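Local coordinates for protein sarcoplasmic calcium-binding proteins II, V, VI, and VII (Branchiostoma lanceolatum, PDB 2SAS) that binds calcium ions through EF-hand loops in muscle, where it seems more abundant in fast-contracting muscles, as parvalbumins are, at residues M54-R68 against L99-F111. Sequence-based numbering, arbitrary orientation.
Sequences MQASLEDEWRDLKGR and LPAWCQNRIPFLF
Glu61 and Arg106 form the salt bridge at the centre of this interhelical packing, a worked example of how a buried carboxylate is paid for. Glu61 OE1 takes Arg106 NH2 on its syn lone pair at 2.8 Å. Asn105 ND2 reaches the same oxygen on its anti side, from somewhat out of the carboxylate plane, in a nearly straight bond (164°); Arg106 NE adds a weak bond to Glu61 OE2. With Glu61 CG anti to the backbone N (chi1 -160°), the extended chain carries the carboxylate across to both donors. Cutting Glu61 back to alanine is likely to strip the Arg106 guanidinium of its charge mate and let the Asn105 amide turn more freely. A second polar cluster joins Asp64, gripped by Arg68 of its own helix, weakly to Trp102 N, while Pro100 CB lies over the Arg68 guanidinium at 3.3 Å from Arg68 NE. Among apolar contacts, Leu65 CD1 makes a CH-pi contact over the five-membered ring of Trp102, and Met54 SD meets the Phe109 ring edge, a Met-aromatic contact. Segments 54-68 and 103-111, leading toward the calcium loops at Asp70 and Asp115, run 137° apart, nearer antiparallel, axes within 9.4 Å. Helix 79-91 packs on Leu65 and Trp102, helix 28-42 on Met54 and Leu58, helix 4-18 on Glu61 and Arg106.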
ATOM      1  N   MET A  54      -4.102   0.247 -28.414  1.00 21.46           N
ATOM      2  CA  MET A  54      -3.747   0.058 -26.989  1.00 21.94           C
ATOM      3  C   MET A  54      -3.738  -1.432 -26.627  1.00 20.98           C
ATOM      4  O   MET A  54      -2.884  -1.984 -25.928  1.00 20.16           O
ATOM      5  CB  MET A  54      -4.698   0.888 -26.154  1.00 21.23           C
ATOM      6  CG  MET A  54      -4.549   0.608 -24.694  1.00 25.49           C
ATOM      7  SD  MET A  54      -2.865   0.970 -24.163  1.00 29.93           S
ATOM      8  CE  MET A  54      -2.658   2.709 -24.599  1.00 28.37           C
ATOM      9  N   GLN A  55      -4.729  -2.110 -27.131  1.00 20.69           N
ATOM     10  CA  GLN A  55      -4.914  -3.546 -26.898  1.00 20.83           C
ATOM     11  C   GLN A  55      -3.758  -4.362 -27.482  1.00 19.73           C
ATOM     12  O   GLN A  55      -3.261  -5.217 -26.746  1.00 20.02           O
ATOM     13  CB  GLN A  55      -6.259  -4.019 -27.466  1.00 21.41           C
ATOM     14  CG  GLN A  55      -6.626  -5.328 -26.778  1.00 24.33           C
ATOM     15  CD  GLN A  55      -7.989  -5.771 -27.226  1.00 24.28           C
ATOM     16  OE1 GLN A  55      -8.901  -5.819 -26.412  1.00 26.87           O
ATOM     17  NE2 GLN A  55      -8.050  -6.040 -28.513  1.00 25.08           N
ATOM     18  N   ALA A  56      -3.349  -4.056 -28.706  1.00 16.97           N
ATOM     19  CA  ALA A  56      -2.278  -4.674 -29.416  1.00 15.38           C
ATOM     20  C   ALA A  56      -0.962  -4.520 -28.641  1.00 18.05           C
ATOM     21  O   ALA A  56      -0.180  -5.494 -28.546  1.00 18.40           O
ATOM     22  CB  ALA A  56      -2.148  -4.238 -30.842  1.00 12.25           C
ATOM     23  N   SER A  57      -0.742  -3.354 -28.036  1.00 19.05           N
ATOM     24  CA  SER A  57       0.491  -3.174 -27.252  1.00 19.17           C
ATOM     25  C   SER A  57       0.400  -3.947 -25.947  1.00 18.85           C
ATOM     26  O   SER A  57       1.476  -4.335 -25.446  1.00 20.19           O
ATOM     27  CB  SER A  57       0.925  -1.722 -27.064  1.00 16.50           C
ATOM     28  OG  SER A  57      -0.177  -0.915 -26.782  1.00 18.32           O
ATOM     29  N   LEU A  58      -0.777  -4.185 -25.420  1.00 18.62           N
ATOM     30  CA  LEU A  58      -0.939  -4.964 -24.173  1.00 18.90           C
ATOM     31  C   LEU A  58      -0.743  -6.459 -24.483  1.00 20.23           C
ATOM     32  O   LEU A  58      -0.166  -7.263 -23.732  1.00 19.85           O
ATOM     33  CB  LEU A  58      -2.291  -4.625 -23.534  1.00 17.17           C
ATOM     34  CG  LEU A  58      -2.425  -3.224 -22.915  1.00 17.52           C
ATOM     35  CD1 LEU A  58      -3.784  -2.914 -22.339  1.00 15.70           C
ATOM     36  CD2 LEU A  58      -1.390  -3.102 -21.789  1.00 18.17           C
ATOM     37  N   GLU A  59      -1.306  -6.868 -25.619  1.00 20.17           N
ATOM     38  CA  GLU A  59      -1.207  -8.269 -26.065  1.00 19.92           C
ATOM     39  C   GLU A  59       0.264  -8.652 -26.223  1.00 19.84           C
ATOM     40  O   GLU A  59       0.754  -9.672 -25.741  1.00 19.76           O
ATOM     41  CB  GLU A  59      -1.914  -8.406 -27.428  1.00 17.97           C
ATOM     42  CG  GLU A  59      -3.427  -8.427 -27.186  1.00 18.41           C
ATOM     43  CD  GLU A  59      -4.286  -8.580 -28.388  1.00 18.22           C
ATOM     44  OE1 GLU A  59      -3.729  -8.306 -29.453  1.00 21.76           O
ATOM     45  OE2 GLU A  59      -5.434  -8.921 -28.310  1.00 20.60           O
ATOM     46  N   ASP A  60       0.925  -7.791 -26.914  1.00 20.10           N
ATOM     47  CA  ASP A  60       2.342  -7.773 -27.248  1.00 22.33           C
ATOM     48  C   ASP A  60       3.140  -7.687 -25.940  1.00 21.78           C
ATOM     49  O   ASP A  60       4.215  -8.265 -25.771  1.00 23.21           O
ATOM     50  CB  ASP A  60       2.475  -6.573 -28.179  1.00 26.62           C
ATOM     51  CG  ASP A  60       3.455  -6.583 -29.296  1.00 31.59           C
ATOM     52  OD1 ASP A  60       4.593  -7.077 -29.095  1.00 33.89           O
ATOM     53  OD2 ASP A  60       3.063  -6.051 -30.395  1.00 32.11           O
ATOM     54  N   GLU A  61       2.627  -6.965 -24.953  1.00 20.51           N
ATOM     55  CA  GLU A  61       3.305  -6.891 -23.658  1.00 19.78           C
ATOM     56  C   GLU A  61       3.158  -8.252 -22.955  1.00 19.52           C
ATOM     57  O   GLU A  61       4.212  -8.893 -22.588  1.00 20.57           O
ATOM     58  CB  GLU A  61       2.797  -5.775 -22.794  1.00 20.25           C
ATOM     59  CG  GLU A  61       3.699  -5.301 -21.673  1.00 22.26           C
ATOM     60  CD  GLU A  61       3.061  -4.555 -20.548  1.00 23.68           C
ATOM     61  OE1 GLU A  61       2.208  -3.718 -20.917  1.00 25.44           O
ATOM     62  OE2 GLU A  61       3.365  -4.768 -19.385  1.00 22.17           O
ATOM     63  N   TRP A  62       1.972  -8.748 -22.792  1.00 16.95           N
ATOM     64  CA  TRP A  62       1.690 -10.031 -22.146  1.00 18.50           C
ATOM     65  C   TRP A  62       2.536 -11.166 -22.762  1.00 21.22           C
ATOM     66  O   TRP A  62       3.115 -12.022 -22.085  1.00 21.44           O
ATOM     67  CB  TRP A  62       0.211 -10.381 -22.251  1.00 16.87           C
ATOM     68  CG  TRP A  62      -0.190 -11.748 -21.816  1.00 17.30           C
ATOM     69  CD1 TRP A  62      -0.942 -12.688 -22.501  1.00 16.11           C
ATOM     70  CD2 TRP A  62       0.193 -12.360 -20.566  1.00 16.62           C
ATOM     71  NE1 TRP A  62      -1.097 -13.812 -21.731  1.00 16.18           N
ATOM     72  CE2 TRP A  62      -0.402 -13.643 -20.551  1.00 18.83           C
ATOM     73  CE3 TRP A  62       0.918 -11.926 -19.472  1.00 13.44           C
ATOM     74  CZ2 TRP A  62      -0.272 -14.475 -19.440  1.00 19.09           C
ATOM     75  CZ3 TRP A  62       1.065 -12.729 -18.387  1.00 16.33           C
ATOM     76  CH2 TRP A  62       0.482 -14.013 -18.375  1.00 18.51           C
ATOM     77  N   ARG A  63       2.571 -11.149 -24.085  1.00 22.52           N
ATOM     78  CA  ARG A  63       3.325 -12.109 -24.882  1.00 23.21           C
ATOM     79  C   ARG A  63       4.785 -12.096 -24.471  1.00 23.41           C
ATOM     80  O   ARG A  63       5.382 -13.153 -24.242  1.00 24.00           O
ATOM     81  CB  ARG A  63       3.182 -11.823 -26.366  1.00 25.89           C
ATOM     82  CG  ARG A  63       3.893 -12.717 -27.343  1.00 28.64           C
ATOM     83  CD  ARG A  63       2.960 -13.182 -28.433  1.00 31.22           C
ATOM     84  NE  ARG A  63       1.564 -13.224 -27.978  1.00 31.33           N
ATOM     85  CZ  ARG A  63       0.649 -12.384 -28.477  1.00 32.08           C
ATOM     86  NH1 ARG A  63       1.017 -11.460 -29.367  1.00 31.45           N
ATOM     87  NH2 ARG A  63      -0.631 -12.453 -28.102  1.00 33.63           N
ATOM     88  N   ASP A  64       5.377 -10.926 -24.367  1.00 23.89           N
ATOM     89  CA  ASP A  64       6.806 -10.849 -23.987  1.00 22.90           C
ATOM     90  C   ASP A  64       6.975 -11.236 -22.527  1.00 22.62           C
ATOM     91  O   ASP A  64       8.048 -11.817 -22.227  1.00 24.90           O
ATOM     92  CB  ASP A  64       7.366  -9.459 -24.248  1.00 25.00           C
ATOM     93  CG  ASP A  64       8.863  -9.345 -24.027  1.00 26.69           C
ATOM     94  OD1 ASP A  64       9.242  -9.036 -22.877  1.00 27.83           O
ATOM     95  OD2 ASP A  64       9.645  -9.519 -24.963  1.00 27.10           O
ATOM     96  N   LEU A  65       6.033 -10.902 -21.663  1.00 19.74           N
ATOM     97  CA  LEU A  65       6.214 -11.283 -20.252  1.00 18.79           C
ATOM     98  C   LEU A  65       6.056 -12.814 -20.139  1.00 19.44           C
ATOM     99  O   LEU A  65       6.963 -13.448 -19.560  1.00 17.94           O
ATOM    100  CB  LEU A  65       5.333 -10.458 -19.351  1.00 16.80           C
ATOM    101  CG  LEU A  65       5.235 -10.833 -17.867  1.00 14.71           C
ATOM    102  CD1 LEU A  65       6.536 -10.586 -17.179  1.00 12.95           C
ATOM    103  CD2 LEU A  65       4.076 -10.023 -17.280  1.00 15.52           C
ATOM    104  N   LYS A  66       4.930 -13.315 -20.616  1.00 18.85           N
ATOM    105  CA  LYS A  66       4.615 -14.753 -20.608  1.00 19.48           C
ATOM    106  C   LYS A  66       5.789 -15.578 -21.140  1.00 19.58           C
ATOM    107  O   LYS A  66       6.197 -16.580 -20.526  1.00 20.00           O
ATOM    108  CB  LYS A  66       3.403 -15.073 -21.476  1.00 18.95           C
ATOM    109  CG  LYS A  66       2.536 -16.241 -21.119  1.00 20.32           C
ATOM    110  CD  LYS A  66       1.360 -16.456 -22.049  1.00 23.39           C
ATOM    111  CE  LYS A  66       1.679 -17.091 -23.379  1.00 24.58           C
ATOM    112  NZ  LYS A  66       2.304 -16.114 -24.319  1.00 27.79           N
ATOM    113  N   GLY A  67       6.328 -15.212 -22.266  1.00 19.88           N
ATOM    114  CA  GLY A  67       7.455 -15.913 -22.900  1.00 21.33           C
ATOM    115  C   GLY A  67       8.779 -15.839 -22.201  1.00 21.45           C
ATOM    116  O   GLY A  67       9.783 -16.458 -22.609  1.00 22.04           O
ATOM    117  N   ARG A  68       8.894 -15.095 -21.123  1.00 22.71           N
ATOM    118  CA  ARG A  68      10.121 -14.922 -20.361  1.00 22.74           C
ATOM    119  C   ARG A  68      10.036 -15.440 -18.926  1.00 22.45           C
ATOM    120  O   ARG A  68      11.084 -15.801 -18.338  1.00 24.40           O
ATOM    121  CB  ARG A  68      10.477 -13.462 -20.159  1.00 23.16           C
ATOM    122  CG  ARG A  68      11.113 -12.663 -21.248  1.00 26.34           C
ATOM    123  CD  ARG A  68      11.289 -11.242 -20.760  1.00 28.91           C
ATOM    124  NE  ARG A  68      11.195 -10.312 -21.876  1.00 30.21           N
ATOM    125  CZ  ARG A  68      12.238 -10.164 -22.706  1.00 33.38           C
ATOM    126  NH1 ARG A  68      13.366 -10.819 -22.421  1.00 34.83           N
ATOM    127  NH2 ARG A  68      12.207  -9.359 -23.766  1.00 35.28           N
ATOM    128  N   LEU A  99      16.339  -3.437 -19.709  1.00 28.94           N
ATOM    129  CA  LEU A  99      15.149  -4.070 -19.155  1.00 26.07           C
ATOM    130  C   LEU A  99      14.505  -4.906 -20.251  1.00 26.51           C
ATOM    131  O   LEU A  99      14.647  -4.538 -21.447  1.00 27.50           O
ATOM    132  CB  LEU A  99      14.222  -2.948 -18.646  1.00 24.68           C
ATOM    133  CG  LEU A  99      14.046  -2.910 -17.132  1.00 24.97           C
ATOM    134  CD1 LEU A  99      15.340  -3.322 -16.432  1.00 22.26           C
ATOM    135  CD2 LEU A  99      13.649  -1.475 -16.731  1.00 25.20           C
ATOM    136  N   PRO A 100      13.784  -5.926 -19.827  1.00 25.02           N
ATOM    137  CA  PRO A 100      13.130  -6.768 -20.831  1.00 24.97           C
ATOM    138  C   PRO A 100      12.112  -5.888 -21.519  1.00 25.99           C
ATOM    139  O   PRO A 100      11.495  -4.999 -20.906  1.00 26.19           O
ATOM    140  CB  PRO A 100      12.603  -7.952 -20.060  1.00 25.53           C
ATOM    141  CG  PRO A 100      12.565  -7.528 -18.610  1.00 24.81           C
ATOM    142  CD  PRO A 100      13.528  -6.377 -18.473  1.00 24.42           C
ATOM    143  N   ALA A 101      11.922  -6.169 -22.792  1.00 26.31           N
ATOM    144  CA  ALA A 101      11.007  -5.466 -23.644  1.00 25.37           C
ATOM    145  C   ALA A 101       9.617  -5.249 -23.099  1.00 25.22           C
ATOM    146  O   ALA A 101       9.109  -4.167 -23.497  1.00 25.95           O
ATOM    147  CB  ALA A 101      10.908  -6.162 -25.009  1.00 26.31           C
ATOM    148  N   TRP A 102       9.032  -6.137 -22.329  1.00 24.30           N
ATOM    149  CA  TRP A 102       7.651  -5.940 -21.838  1.00 22.96           C
ATOM    150  C   TRP A 102       7.609  -4.636 -21.029  1.00 23.82           C
ATOM    151  O   TRP A 102       6.563  -3.991 -20.960  1.00 22.48           O
ATOM    152  CB  TRP A 102       7.115  -7.131 -21.035  1.00 21.16           C
ATOM    153  CG  TRP A 102       7.769  -7.353 -19.722  1.00 22.29           C
ATOM    154  CD1 TRP A 102       8.873  -8.107 -19.476  1.00 22.78           C
ATOM    155  CD2 TRP A 102       7.411  -6.779 -18.444  1.00 23.67           C
ATOM    156  NE1 TRP A 102       9.234  -8.058 -18.158  1.00 22.38           N
ATOM    157  CE2 TRP A 102       8.347  -7.258 -17.495  1.00 22.79           C
ATOM    158  CE3 TRP A 102       6.380  -5.943 -18.023  1.00 22.40           C
ATOM    159  CZ2 TRP A 102       8.280  -6.917 -16.164  1.00 22.46           C
ATOM    160  CZ3 TRP A 102       6.326  -5.576 -16.700  1.00 23.03           C
ATOM    161  CH2 TRP A 102       7.256  -6.054 -15.779  1.00 23.75           C
ATOM    162  N   CYS A 103       8.763  -4.342 -20.422  1.00 24.53           N
ATOM    163  CA  CYS A 103       8.952  -3.144 -19.583  1.00 25.16           C
ATOM    164  C   CYS A 103       8.819  -1.844 -20.385  1.00 24.61           C
ATOM    165  O   CYS A 103       8.304  -0.853 -19.876  1.00 23.23           O
ATOM    166  CB  CYS A 103      10.332  -3.172 -18.920  1.00 25.35           C
ATOM    167  SG  CYS A 103      10.259  -3.891 -17.283  1.00 28.02           S
ATOM    168  N   GLN A 104       9.322  -1.913 -21.594  1.00 24.82           N
ATOM    169  CA  GLN A 104       9.295  -0.824 -22.584  1.00 24.11           C
ATOM    170  C   GLN A 104       7.847  -0.473 -22.904  1.00 23.57           C
ATOM    171  O   GLN A 104       7.583   0.592 -23.471  1.00 24.39           O
ATOM    172  CB  GLN A 104      10.062  -1.197 -23.853  1.00 25.53           C
ATOM    173  CG  GLN A 104      11.429  -1.840 -23.640  1.00 27.55           C
ATOM    174  CD  GLN A 104      12.353  -0.980 -22.794  1.00 30.06           C
ATOM    175  OE1 GLN A 104      12.272   0.254 -22.830  1.00 31.22           O
ATOM    176  NE2 GLN A 104      13.239  -1.618 -22.027  1.00 29.75           N
ATOM    177  N   ASN A 105       6.889  -1.340 -22.573  1.00 22.44           N
ATOM    178  CA  ASN A 105       5.484  -0.973 -22.815  1.00 22.41           C
ATOM    179  C   ASN A 105       4.815  -0.598 -21.480  1.00 21.66           C
ATOM    180  O   ASN A 105       3.812   0.141 -21.489  1.00 20.94           O
ATOM    181  CB  ASN A 105       4.640  -2.001 -23.555  1.00 23.72           C
ATOM    182  CG  ASN A 105       3.258  -1.400 -23.889  1.00 25.30           C
ATOM    183  OD1 ASN A 105       3.170  -0.707 -24.913  1.00 25.71           O
ATOM    184  ND2 ASN A 105       2.214  -1.680 -23.107  1.00 22.31           N
ATOM    185  N   ARG A 106       5.330  -1.159 -20.408  1.00 21.42           N
ATOM    186  CA  ARG A 106       4.781  -0.900 -19.050  1.00 21.43           C
ATOM    187  C   ARG A 106       5.151   0.544 -18.691  1.00 22.59           C
ATOM    188  O   ARG A 106       4.219   1.247 -18.231  1.00 22.79           O
ATOM    189  CB  ARG A 106       5.171  -1.937 -18.048  1.00 21.14           C
ATOM    190  CG  ARG A 106       4.731  -1.955 -16.600  1.00 22.24           C
ATOM    191  CD  ARG A 106       3.427  -2.698 -16.396  1.00 20.61           C
ATOM    192  NE  ARG A 106       2.708  -2.614 -17.669  1.00 20.99           N
ATOM    193  CZ  ARG A 106       1.402  -2.392 -17.782  1.00 21.04           C
ATOM    194  NH1 ARG A 106       0.640  -2.415 -16.699  1.00 20.57           N
ATOM    195  NH2 ARG A 106       0.857  -2.206 -18.986  1.00 20.13           N
ATOM    196  N   ILE A 107       6.394   0.964 -18.903  1.00 21.98           N
ATOM    197  CA  ILE A 107       6.843   2.327 -18.611  1.00 22.24           C
ATOM    198  C   ILE A 107       5.960   3.422 -19.196  1.00 21.87           C
ATOM    199  O   ILE A 107       5.417   4.189 -18.375  1.00 20.43           O
ATOM    200  CB  ILE A 107       8.363   2.570 -18.817  1.00 22.51           C
ATOM    201  CG1 ILE A 107       9.196   1.821 -17.728  1.00 20.71           C
ATOM    202  CG2 ILE A 107       8.778   4.065 -18.867  1.00 21.58           C
ATOM    203  CD1 ILE A 107      10.561   1.317 -18.393  1.00 20.85           C
ATOM    204  N   PRO A 108       5.750   3.523 -20.492  1.00 23.25           N
ATOM    205  CA  PRO A 108       4.899   4.563 -21.110  1.00 22.56           C
ATOM    206  C   PRO A 108       3.455   4.500 -20.696  1.00 22.32           C
ATOM    207  O   PRO A 108       2.773   5.539 -20.492  1.00 21.75           O
ATOM    208  CB  PRO A 108       5.042   4.342 -22.615  1.00 23.98           C
ATOM    209  CG  PRO A 108       5.390   2.880 -22.726  1.00 23.60           C
ATOM    210  CD  PRO A 108       6.379   2.670 -21.545  1.00 23.76           C
ATOM    211  N   PHE A 109       3.002   3.271 -20.544  1.00 21.42           N
ATOM    212  CA  PHE A 109       1.583   3.025 -20.125  1.00 20.63           C
ATOM    213  C   PHE A 109       1.372   3.604 -18.747  1.00 19.98           C
ATOM    214  O   PHE A 109       0.367   4.323 -18.440  1.00 20.91           O
ATOM    215  CB  PHE A 109       1.242   1.546 -20.348  1.00 19.33           C
ATOM    216  CG  PHE A 109      -0.126   1.153 -19.913  1.00 19.63           C
ATOM    217  CD1 PHE A 109      -0.370   0.760 -18.591  1.00 18.96           C
ATOM    218  CD2 PHE A 109      -1.178   1.267 -20.834  1.00 20.39           C
ATOM    219  CE1 PHE A 109      -1.692   0.458 -18.202  1.00 19.85           C
ATOM    220  CE2 PHE A 109      -2.483   0.950 -20.458  1.00 19.20           C
ATOM    221  CZ  PHE A 109      -2.712   0.548 -19.141  1.00 18.76           C
ATOM    222  N   LEU A 110       2.264   3.303 -17.828  1.00 19.32           N
ATOM    223  CA  LEU A 110       2.210   3.840 -16.467  1.00 19.17           C
ATOM    224  C   LEU A 110       2.380   5.355 -16.498  1.00 19.36           C
ATOM    225  O   LEU A 110       1.630   6.068 -15.825  1.00 20.83           O
ATOM    226  CB  LEU A 110       3.337   3.230 -15.650  1.00 21.54           C
ATOM    227  CG  LEU A 110       2.982   2.120 -14.663  1.00 22.10           C
ATOM    228  CD1 LEU A 110       1.633   1.533 -15.023  1.00 21.34           C
ATOM    229  CD2 LEU A 110       4.135   1.144 -14.707  1.00 21.10           C
ATOM    230  N   PHE A 111       3.335   5.849 -17.282  1.00 19.08           N
ATOM    231  CA  PHE A 111       3.517   7.313 -17.316  1.00 18.33           C
ATOM    232  C   PHE A 111       2.274   8.053 -17.803  1.00 19.38           C
ATOM    233  O   PHE A 111       1.908   9.038 -17.139  1.00 21.23           O
ATOM    234  CB  PHE A 111       4.712   7.768 -18.090  1.00 16.24           C
ATOM    235  CG  PHE A 111       4.919   9.266 -18.107  1.00 15.26           C
ATOM    236  CD1 PHE A 111       5.474   9.883 -16.986  1.00 13.44           C
ATOM    237  CD2 PHE A 111       4.646   9.998 -19.270  1.00 12.00           C
ATOM    238  CE1 PHE A 111       5.719  11.252 -16.998  1.00 14.74           C
ATOM    239  CE2 PHE A 111       4.930  11.361 -19.296  1.00 12.87           C
ATOM    240  CZ  PHE A 111       5.439  12.002 -18.153  1.00 13.94           C
TER